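Local structure of acetyl-CoA C-acetyltransferase (7N7Z) at residues Arg97-Ala102 against Thr363-Ile368; Cys256-Val261 against Ile367-Tyr372; Ala260-Lys265 against Ser397-Asp402. The protein probably catalyses the reversible condensation of two acetyl-CoA molecules to acetoacetyl-CoA and free CoA. All blocks are in the same frame, centred on the assembly; numbering follows the deposited sequence.

How the interactions relate
Following the chain from the N terminus, helix 94-107 is the first to be paired: interaction 1 closes a loop of 260 residues when helix 360-378 arrives beside it. Strand 254-264, formed within that loop, starts both other contacts. Interaction 2 starts within that loop and ends on the same helix, sharing I367 and I368 with interaction 1. Interaction 3 leaves the strand further along, at 260-265, and reaches beyond that helix to 397-402, so its segments alternate with those of interaction 1. All three join the N-terminal half to the C-terminal half, and T99, L365 and I368 connect them into one continuous core.

Interaction 1 of 3, residues Arg97-Ala102 against Thr363-Ile368; sequences RATEIA and TGLRII
T99 meets L365 and I368 where two helices, one from each half of the thiolase fold, meet in the helical layer enclosed between its sheets. Along 97-102 the residues divide their tasks by direction. R97 takes its partners elsewhere: its NE lies 3.2 Å from E100 OE2 with that oxygen well out of the guanidinium plane, an attraction of charges alone, while its NH2 forms a salt bridge with E54 of a second subunit. A98 packs on strands 84-89 and 113-121. T99 then makes the crossing. Its OG1 stands beside the backbone N (chi1 -64°), which brings the hydroxyl back to the carbonyl O of G95, a turn earlier, for a hydrogen bond that satisfies this buried group. The same oxygen can therefore lie against apolar methyls of the other helix without a polar mate there. E100 OE1 forms a salt bridge with K110 of the second subunit, and I101 and A102 turn to strands 84-89 and 113-121. The contact lies a shell back from the predicted catalytic residues, the L365 side chain about 11 Å from those of C92 and H358. On the far helix, L365 CG is anti to the backbone N (chi1 -179°), and L365 CD1 comes to 3.6 Å from T99 OG1, the two side chains crossing near a right angle; I368 CD1 stands farther from that oxygen, at 4.2 Å.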
loop_
_atom_site.group_PDB
_atom_site.type_symbol
_atom_site.label_atom_id
_atom_site.label_comp_id
_atom_site.label_asym_id
_atom_site.label_seq_id
_atom_site.Cartn_x
_atom_site.Cartn_y
_atom_site.Cartn_z
ATOM N N ARG B 97 1.999 32.515 -8.464
ATOM C CA ARG B 97 3.102 32.811 -7.552
ATOM C C ARG B 97 4.448 32.505 -8.196
ATOM O O ARG B 97 5.420 33.238 -7.984
ATOM C CB ARG B 97 2.947 32.024 -6.248
ATOM C CG ARG B 97 3.904 32.458 -5.134
ATOM C CD ARG B 97 3.657 33.901 -4.694
ATOM N NE ARG B 97 4.647 34.375 -3.733
ATOM C CZ ARG B 97 4.501 34.335 -2.414
ATOM N NH1 ARG B 97 3.421 33.818 -1.851
ATOM N NH2 ARG B 97 5.465 34.828 -1.640
ATOM N N ALA B 98 4.528 31.422 -8.975
ATOM C CA ALA B 98 5.721 31.184 -9.780
ATOM C C ALA B 98 6.000 32.371 -10.690
ATOM O O ALA B 98 7.157 32.770 -10.872
ATOM C CB ALA B 98 5.557 29.907 -10.603
ATOM N N THR B 99 4.946 32.951 -11.268
ATOM C CA THR B 99 5.113 34.130 -12.108
ATOM C C THR B 99 5.704 35.288 -11.315
ATOM O O THR B 99 6.612 35.977 -11.793
ATOM C CB THR B 99 3.768 34.527 -12.717
ATOM O OG1 THR B 99 3.310 33.482 -13.584
ATOM C CG2 THR B 99 3.891 35.822 -13.506
ATOM N N GLU B 100 5.206 35.514 -10.098
ATOM C CA GLU B 100 5.726 36.604 -9.278
ATOM C C GLU B 100 7.189 36.373 -8.923
ATOM O O GLU B 100 8.031 37.263 -9.093
ATOM C CB GLU B 100 4.884 36.754 -8.011
ATOM C CG GLU B 100 5.100 38.078 -7.293
ATOM C CD GLU B 100 4.340 38.173 -5.983
ATOM O OE1 GLU B 100 3.778 39.253 -5.700
ATOM O OE2 GLU B 100 4.311 37.177 -5.230
ATOM N N ILE B 101 7.511 35.178 -8.421
ATOM C CA ILE B 101 8.884 34.885 -8.014
ATOM C C ILE B 101 9.845 35.152 -9.165
ATOM O O ILE B 101 10.897 35.780 -8.992
ATOM C CB ILE B 101 8.997 33.433 -7.513
ATOM C CG1 ILE B 101 8.248 33.267 -6.189
ATOM C CG2 ILE B 101 10.461 33.039 -7.351
ATOM C CD1 ILE B 101 7.927 31.826 -5.845
ATOM N N ALA B 102 9.497 34.675 -10.361
ATOM C CA ALA B 102 10.355 34.893 -11.521
ATOM C C ALA B 102 10.428 36.371 -11.884
ATOM O O ALA B 102 11.514 36.898 -12.154
ATOM C CB ALA B 102 9.846 34.079 -12.709
ATOM N N THR B 363 -3.556 26.303 -13.104
ATOM C CA THR B 363 -4.581 27.311 -13.353
ATOM C C THR B 363 -4.056 28.720 -13.117
ATOM O O THR B 363 -4.395 29.648 -13.862
ATOM C CB THR B 363 -5.798 27.046 -12.467
ATOM O OG1 THR B 363 -6.401 25.800 -12.838
ATOM C CG2 THR B 363 -6.817 28.168 -12.614
ATOM N N GLY B 364 -3.241 28.906 -12.078
ATOM C CA GLY B 364 -2.743 30.237 -11.771
ATOM C C GLY B 364 -2.106 30.916 -12.967
ATOM O O GLY B 364 -2.256 32.126 -13.160
ATOM N N LEU B 365 -1.383 30.149 -13.783
ATOM C CA LEU B 365 -0.787 30.678 -15.003
ATOM C C LEU B 365 -1.683 30.484 -16.217
ATOM O O LEU B 365 -1.579 31.249 -17.181
ATOM C CB LEU B 365 0.568 30.015 -15.260
ATOM C CG LEU B 365 1.328 30.497 -16.499
ATOM C CD1 LEU B 365 1.592 31.994 -16.428
ATOM C CD2 LEU B 365 2.629 29.726 -16.653
ATOM N N ARG B 366 -2.555 29.475 -16.192
ATOM C CA ARG B 366 -3.461 29.247 -17.312
ATOM C C ARG B 366 -4.287 30.492 -17.606
ATOM O O ARG B 366 -4.380 30.934 -18.758
ATOM C CB ARG B 366 -4.377 28.058 -17.009
ATOM C CG ARG B 366 -4.877 27.318 -18.243
ATOM C CD ARG B 366 -6.097 27.994 -18.857
ATOM N NE ARG B 366 -7.254 27.944 -17.969
ATOM C CZ ARG B 366 -8.280 28.783 -18.017
ATOM N NH1 ARG B 366 -8.335 29.760 -18.909
ATOM N NH2 ARG B 366 -9.278 28.637 -17.150
ATOM N N ILE B 367 -4.896 31.076 -16.572
ATOM C CA ILE B 367 -5.776 32.216 -16.782
ATOM C C ILE B 367 -5.000 33.455 -17.204
ATOM O O ILE B 367 -5.571 34.349 -17.838
ATOM C CB ILE B 367 -6.613 32.485 -15.516
ATOM C CG1 ILE B 367 -5.720 32.829 -14.323
ATOM C CG2 ILE B 367 -7.479 31.273 -15.190
ATOM C CD1 ILE B 367 -6.498 33.359 -13.132
ATOM N N ILE B 368 -3.710 33.538 -16.873
ATOM C CA ILE B 368 -2.888 34.613 -17.418
ATOM C C ILE B 368 -2.679 34.403 -18.912
ATOM O O ILE B 368 -2.786 35.343 -19.708
ATOM C CB ILE B 368 -1.545 34.699 -16.672
ATOM C CG1 ILE B 368 -1.744 35.162 -15.230
ATOM C CG2 ILE B 368 -0.604 35.654 -17.381
ATOM C CD1 ILE B 368 -0.576 34.816 -14.335
#

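Interaction 2 of 3, residues Cys256-Val261 against Ile367-Tyr372; sequences CAAAAV and IIVSMY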
loop_
_atom_site.group_PDB
_atom_site.type_symbol
_atom_site.label_atom_id
_atom_site.label_comp_id
_atom_site.label_asym_id
_atom_site.label_seq_id
_atom_site.Cartn_x
_atom_site.Cartn_y
_atom_site.Cartn_z
ATOM N N CYS B 256 -3.466 19.619 -16.915
ATOM C CA CYS B 256 -3.019 20.683 -17.806
ATOM C C CYS B 256 -1.626 21.141 -17.404
ATOM O O CYS B 256 -1.189 20.947 -16.266
ATOM C CB CYS B 256 -3.972 21.881 -17.786
ATOM S SG CYS B 256 -3.518 23.178 -18.957
ATOM N N ALA B 257 -0.942 21.768 -18.361
ATOM C CA ALA B 257 0.326 22.438 -18.122
ATOM C C ALA B 257 0.355 23.730 -18.925
ATOM O O ALA B 257 -0.045 23.752 -20.093
ATOM C CB ALA B 257 1.522 21.558 -18.508
ATOM N N ALA B 258 0.811 24.802 -18.286
ATOM C CA ALA B 258 1.035 26.081 -18.940
ATOM C C ALA B 258 2.480 26.508 -18.719
ATOM O O ALA B 258 3.140 26.068 -17.773
ATOM C CB ALA B 258 0.081 27.158 -18.410
ATOM N N ALA B 259 2.973 27.367 -19.606
ATOM C CA ALA B 259 4.338 27.859 -19.498
ATOM C C ALA B 259 4.416 29.259 -20.086
ATOM O O ALA B 259 3.583 29.661 -20.901
ATOM C CB ALA B 259 5.328 26.926 -20.203
ATOM N N ALA B 260 5.437 29.998 -19.662
ATOM C CA ALA B 260 5.623 31.365 -20.121
ATOM C C ALA B 260 7.090 31.741 -19.988
ATOM O O ALA B 260 7.782 31.284 -19.075
ATOM C CB ALA B 260 4.747 32.346 -19.332
ATOM N N VAL B 261 7.551 32.579 -20.911
ATOM C CA VAL B 261 8.913 33.103 -20.906
ATOM C C VAL B 261 8.837 34.581 -20.553
ATOM O O VAL B 261 8.241 35.375 -21.294
ATOM C CB VAL B 261 9.609 32.894 -22.259
ATOM C CG1 VAL B 261 11.011 33.498 -22.233
ATOM C CG2 VAL B 261 9.662 31.416 -22.606
ATOM N N ILE B 367 -4.896 31.076 -16.572
ATOM C CA ILE B 367 -5.776 32.216 -16.782
ATOM C C ILE B 367 -5.000 33.455 -17.204
ATOM O O ILE B 367 -5.571 34.349 -17.838
ATOM C CB ILE B 367 -6.613 32.485 -15.516
ATOM C CG1 ILE B 367 -5.720 32.829 -14.323
ATOM C CG2 ILE B 367 -7.479 31.273 -15.190
ATOM C CD1 ILE B 367 -6.498 33.359 -13.132
ATOM N N ILE B 368 -3.710 33.538 -16.873
ATOM C CA ILE B 368 -2.888 34.613 -17.418
ATOM C C ILE B 368 -2.679 34.403 -18.912
ATOM O O ILE B 368 -2.786 35.343 -19.708
ATOM C CB ILE B 368 -1.545 34.699 -16.672
ATOM C CG1 ILE B 368 -1.744 35.162 -15.230
ATOM C CG2 ILE B 368 -0.604 35.654 -17.381
ATOM C CD1 ILE B 368 -0.576 34.816 -14.335
ATOM N N VAL B 369 -2.379 33.166 -19.315
ATOM C CA VAL B 369 -2.220 32.858 -20.734
ATOM C C VAL B 369 -3.506 33.172 -21.488
ATOM O O VAL B 369 -3.491 33.844 -22.526
ATOM C CB VAL B 369 -1.809 31.385 -20.917
ATOM C CG1 VAL B 369 -1.931 30.974 -22.378
ATOM C CG2 VAL B 369 -0.394 31.156 -20.409
ATOM N N SER B 370 -4.639 32.686 -20.977
ATOM C CA SER B 370 -5.912 32.923 -21.649
ATOM C C SER B 370 -6.267 34.403 -21.647
ATOM O O SER B 370 -6.804 34.918 -22.635
ATOM C CB SER B 370 -7.014 32.104 -20.980
ATOM O OG SER B 370 -6.807 30.719 -21.183
ATOM N N MET B 371 -5.972 35.104 -20.551
ATOM C CA MET B 371 -6.224 36.538 -20.499
ATOM C C MET B 371 -5.553 37.248 -21.668
ATOM O O MET B 371 -6.201 37.993 -22.412
ATOM C CB MET B 371 -5.729 37.110 -19.168
ATOM C CG MET B 371 -5.930 38.616 -19.013
ATOM S SD MET B 371 -4.831 39.335 -17.778
ATOM C CE MET B 371 -3.288 39.320 -18.679
ATOM N N TYR B 372 -4.249 37.026 -21.846
ATOM C CA TYR B 372 -3.528 37.706 -22.917
ATOM C C TYR B 372 -4.169 37.433 -24.273
ATOM O O TYR B 372 -4.495 38.364 -25.019
ATOM C CB TYR B 372 -2.064 37.269 -22.946
ATOM C CG TYR B 372 -1.422 37.542 -24.289
ATOM C CD1 TYR B 372 -1.005 38.822 -24.629
ATOM C CD2 TYR B 372 -1.259 36.529 -25.225
ATOM C CE1 TYR B 372 -0.431 39.084 -25.857
ATOM C CE2 TYR B 372 -0.689 36.783 -26.459
ATOM C CZ TYR B 372 -0.276 38.062 -26.768
ATOM O OH TYR B 372 0.293 38.321 -27.995
#
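V369 carries this contact, turning one methyl from helix 360-378 to the alanine-rich strand 254-264. With CG1 anti to the backbone N (chi1 168°), CG2 is directed at the strand, where it reaches A258 CB at 4.5 Å. A258 points its methyl toward the helix, so this meeting is apolar carbon against apolar carbon. The neighbouring A259 contributes differently: its CB points away from the helix, and what it offers V369 is backbone, the carbonyl O of A259 lying 4.3 Å from V369 CG2. Strand alternation sends the A259 methyl to the other face, against A37 and A41 of helix 30-45. Such a strand, with a helix on each side, belongs to the layered helix-and-sheet build of thiolases. Its edges are held independently, by backbone hydrogen bonds from A258 to A118 and from A259 to A14 on the flanking strands. V369 itself also packs on M13 and E202, and the A258 side chain is about 11 Å from that of H358, a predicted catalytic base. The small alanine side chains are consistent with the close approach of A258 CA and V369 CA, 7.7 Å. No hydrogen bond or charge crosses between the two segments; the contact is apolar and light, so it probably rests on shape and the exclusion of water, with L365 of the same helix adding to it.

Interaction 3 of 3, residues Ala260-Lys265 against Ser397-Asp402; sequences AVFMSK and SLWTRD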
loop_
_atom_site.group_PDB
_atom_site.type_symbol
_atom_site.label_atom_id
_atom_site.label_comp_id
_atom_site.label_asym_id
_atom_site.label_seq_id
_atom_site.Cartn_x
_atom_site.Cartn_y
_atom_site.Cartn_z
ATOM N N ALA B 260 5.437 29.998 -19.662
ATOM C CA ALA B 260 5.623 31.365 -20.121
ATOM C C ALA B 260 7.090 31.741 -19.988
ATOM O O ALA B 260 7.782 31.284 -19.075
ATOM C CB ALA B 260 4.747 32.346 -19.332
ATOM N N VAL B 261 7.551 32.579 -20.911
ATOM C CA VAL B 261 8.913 33.103 -20.906
ATOM C C VAL B 261 8.837 34.581 -20.553
ATOM O O VAL B 261 8.241 35.375 -21.294
ATOM C CB VAL B 261 9.609 32.894 -22.259
ATOM C CG1 VAL B 261 11.011 33.498 -22.233
ATOM C CG2 VAL B 261 9.662 31.416 -22.606
ATOM N N PHE B 262 9.436 34.950 -19.426
ATOM C CA PHE B 262 9.461 36.326 -18.957
ATOM C C PHE B 262 10.842 36.924 -19.184
ATOM O O PHE B 262 11.850 36.210 -19.220
ATOM C CB PHE B 262 9.087 36.406 -17.475
ATOM C CG PHE B 262 7.696 35.921 -17.180
ATOM C CD1 PHE B 262 7.457 34.583 -16.914
ATOM C CD2 PHE B 262 6.627 36.799 -17.178
ATOM C CE1 PHE B 262 6.179 34.131 -16.648
ATOM C CE2 PHE B 262 5.345 36.353 -16.914
ATOM C CZ PHE B 262 5.122 35.017 -16.649
ATOM N N MET B 263 10.881 38.246 -19.342
ATOM C CA MET B 263 12.125 38.933 -19.646
ATOM C C MET B 263 12.064 40.364 -19.141
ATOM O O MET B 263 10.992 40.973 -19.076
ATOM C CB MET B 263 12.405 38.954 -21.151
ATOM C CG MET B 263 12.962 37.665 -21.701
ATOM S SD MET B 263 13.359 37.802 -23.453
ATOM C CE MET B 263 12.955 36.145 -23.998
ATOM N N SER B 264 13.231 40.895 -18.791
ATOM C CA SER B 264 13.359 42.333 -18.619
ATOM C C SER B 264 13.115 43.017 -19.957
ATOM O O SER B 264 13.502 42.507 -21.014
ATOM C CB SER B 264 14.747 42.687 -18.084
ATOM O OG SER B 264 15.739 42.484 -19.075
ATOM N N LYS B 265 12.445 44.171 -19.911
ATOM C CA LYS B 265 12.170 44.918 -21.133
ATOM C C LYS B 265 13.436 45.121 -21.955
ATOM O O LYS B 265 13.412 45.016 -23.187
ATOM C CB LYS B 265 11.543 46.268 -20.782
ATOM C CG LYS B 265 10.605 46.835 -21.839
ATOM C CD LYS B 265 10.114 48.219 -21.433
ATOM C CE LYS B 265 9.303 48.885 -22.533
ATOM N NZ LYS B 265 7.873 48.459 -22.507
ATOM N N SER B 397 -3.216 39.807 -10.526
ATOM C CA SER B 397 -2.135 40.396 -11.302
ATOM C C SER B 397 -2.726 41.238 -12.423
ATOM O O SER B 397 -3.825 40.964 -12.911
ATOM C CB SER B 397 -1.205 39.321 -11.877
ATOM O OG SER B 397 -1.933 38.351 -12.609
ATOM N N LEU B 398 -1.978 42.266 -12.824
ATOM C CA LEU B 398 -2.404 43.200 -13.857
ATOM C C LEU B 398 -1.322 43.323 -14.919
ATOM O O LEU B 398 -0.127 43.282 -14.612
ATOM C CB LEU B 398 -2.712 44.577 -13.267
ATOM C CG LEU B 398 -3.838 44.600 -12.233
ATOM C CD1 LEU B 398 -3.755 45.864 -11.389
ATOM C CD2 LEU B 398 -5.193 44.488 -12.912
ATOM N N TRP B 399 -1.753 43.474 -16.170
ATOM C CA TRP B 399 -0.846 43.473 -17.308
ATOM C C TRP B 399 -1.368 44.448 -18.354
ATOM O O TRP B 399 -2.557 44.782 -18.378
ATOM C CB TRP B 399 -0.707 42.068 -17.910
ATOM C CG TRP B 399 -0.474 40.976 -16.892
ATOM C CD1 TRP B 399 -1.384 40.465 -16.007
ATOM C CD2 TRP B 399 0.745 40.260 -16.667
ATOM N NE1 TRP B 399 -0.805 39.482 -15.246
ATOM C CE2 TRP B 399 0.502 39.336 -15.630
ATOM C CE3 TRP B 399 2.019 40.311 -17.240
ATOM C CZ2 TRP B 399 1.485 38.472 -15.154
ATOM C CZ3 TRP B 399 2.995 39.453 -16.766
ATOM C CH2 TRP B 399 2.722 38.545 -15.734
ATOM N N THR B 400 -0.465 44.903 -19.220
ATOM C CA THR B 400 -0.827 45.789 -20.316
ATOM C C THR B 400 -0.017 45.431 -21.552
ATOM O O THR B 400 1.137 45.007 -21.459
ATOM C CB THR B 400 -0.597 47.269 -19.969
ATOM O OG1 THR B 400 -1.117 48.092 -21.023
ATOM C CG2 THR B 400 0.889 47.567 -19.780
ATOM N N ARG B 401 -0.640 45.614 -22.719
ATOM C CA ARG B 401 0.027 45.439 -24.003
ATOM C C ARG B 401 0.670 46.728 -24.502
ATOM O O ARG B 401 0.791 46.929 -25.718
ATOM C CB ARG B 401 -0.964 44.901 -25.036
ATOM C CG ARG B 401 -1.530 43.535 -24.686
ATOM C CD ARG B 401 -2.518 43.053 -25.733
ATOM N NE ARG B 401 -1.862 42.746 -26.999
ATOM C CZ ARG B 401 -2.437 42.852 -28.191
ATOM N NH1 ARG B 401 -3.689 43.259 -28.323
ATOM N NH2 ARG B 401 -1.736 42.544 -29.278
ATOM N N ASP B 402 1.091 47.600 -23.592
ATOM C CA ASP B 402 1.671 48.891 -23.951
ATOM C C ASP B 402 0.742 49.673 -24.871
ATOM O O ASP B 402 0.289 50.766 -24.526
ATOM C CB ASP B 402 3.035 48.700 -24.617
ATOM C CG ASP B 402 4.077 48.173 -23.657
ATOM O OD1 ASP B 402 3.904 48.373 -22.438
ATOM O OD2 ASP B 402 5.065 47.564 -24.119
#
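The chain from F262 to K265 and that from W399 to D402 run in much the same sense, 35° apart, as ends of two strands from the N- and C-terminal halves of the thiolase fold. Their backbones do not pair: F262 CA and W399 CA are 12.7 Å apart, with strands 8-20 and 277-285 between them in the sheet order, and long side chains bridge the distance. The F262 and W399 side chains cross at about a right angle. W399 CH2 comes to the edge of the F262 ring, near its plane, 3.6 Å from F262 CE2. The indole is steadied from within its own strand, where W399 NE1 donates to S397 OG over 3.1 Å, in the ring plane and nearly straight at 161°. Replacing W399 by an alanine is likely to leave the edge of F262 without its partner, open a gap beside V10 and take from S397 OG its indole donor. Farther out, at the solvent side, D402 at the C-terminal end forms a salt bridge with K265. The lysine is extended until its final torsion, chi4 84°, which bends the ammonium so that K265 NZ lies 3.4 Å from D402 OD2.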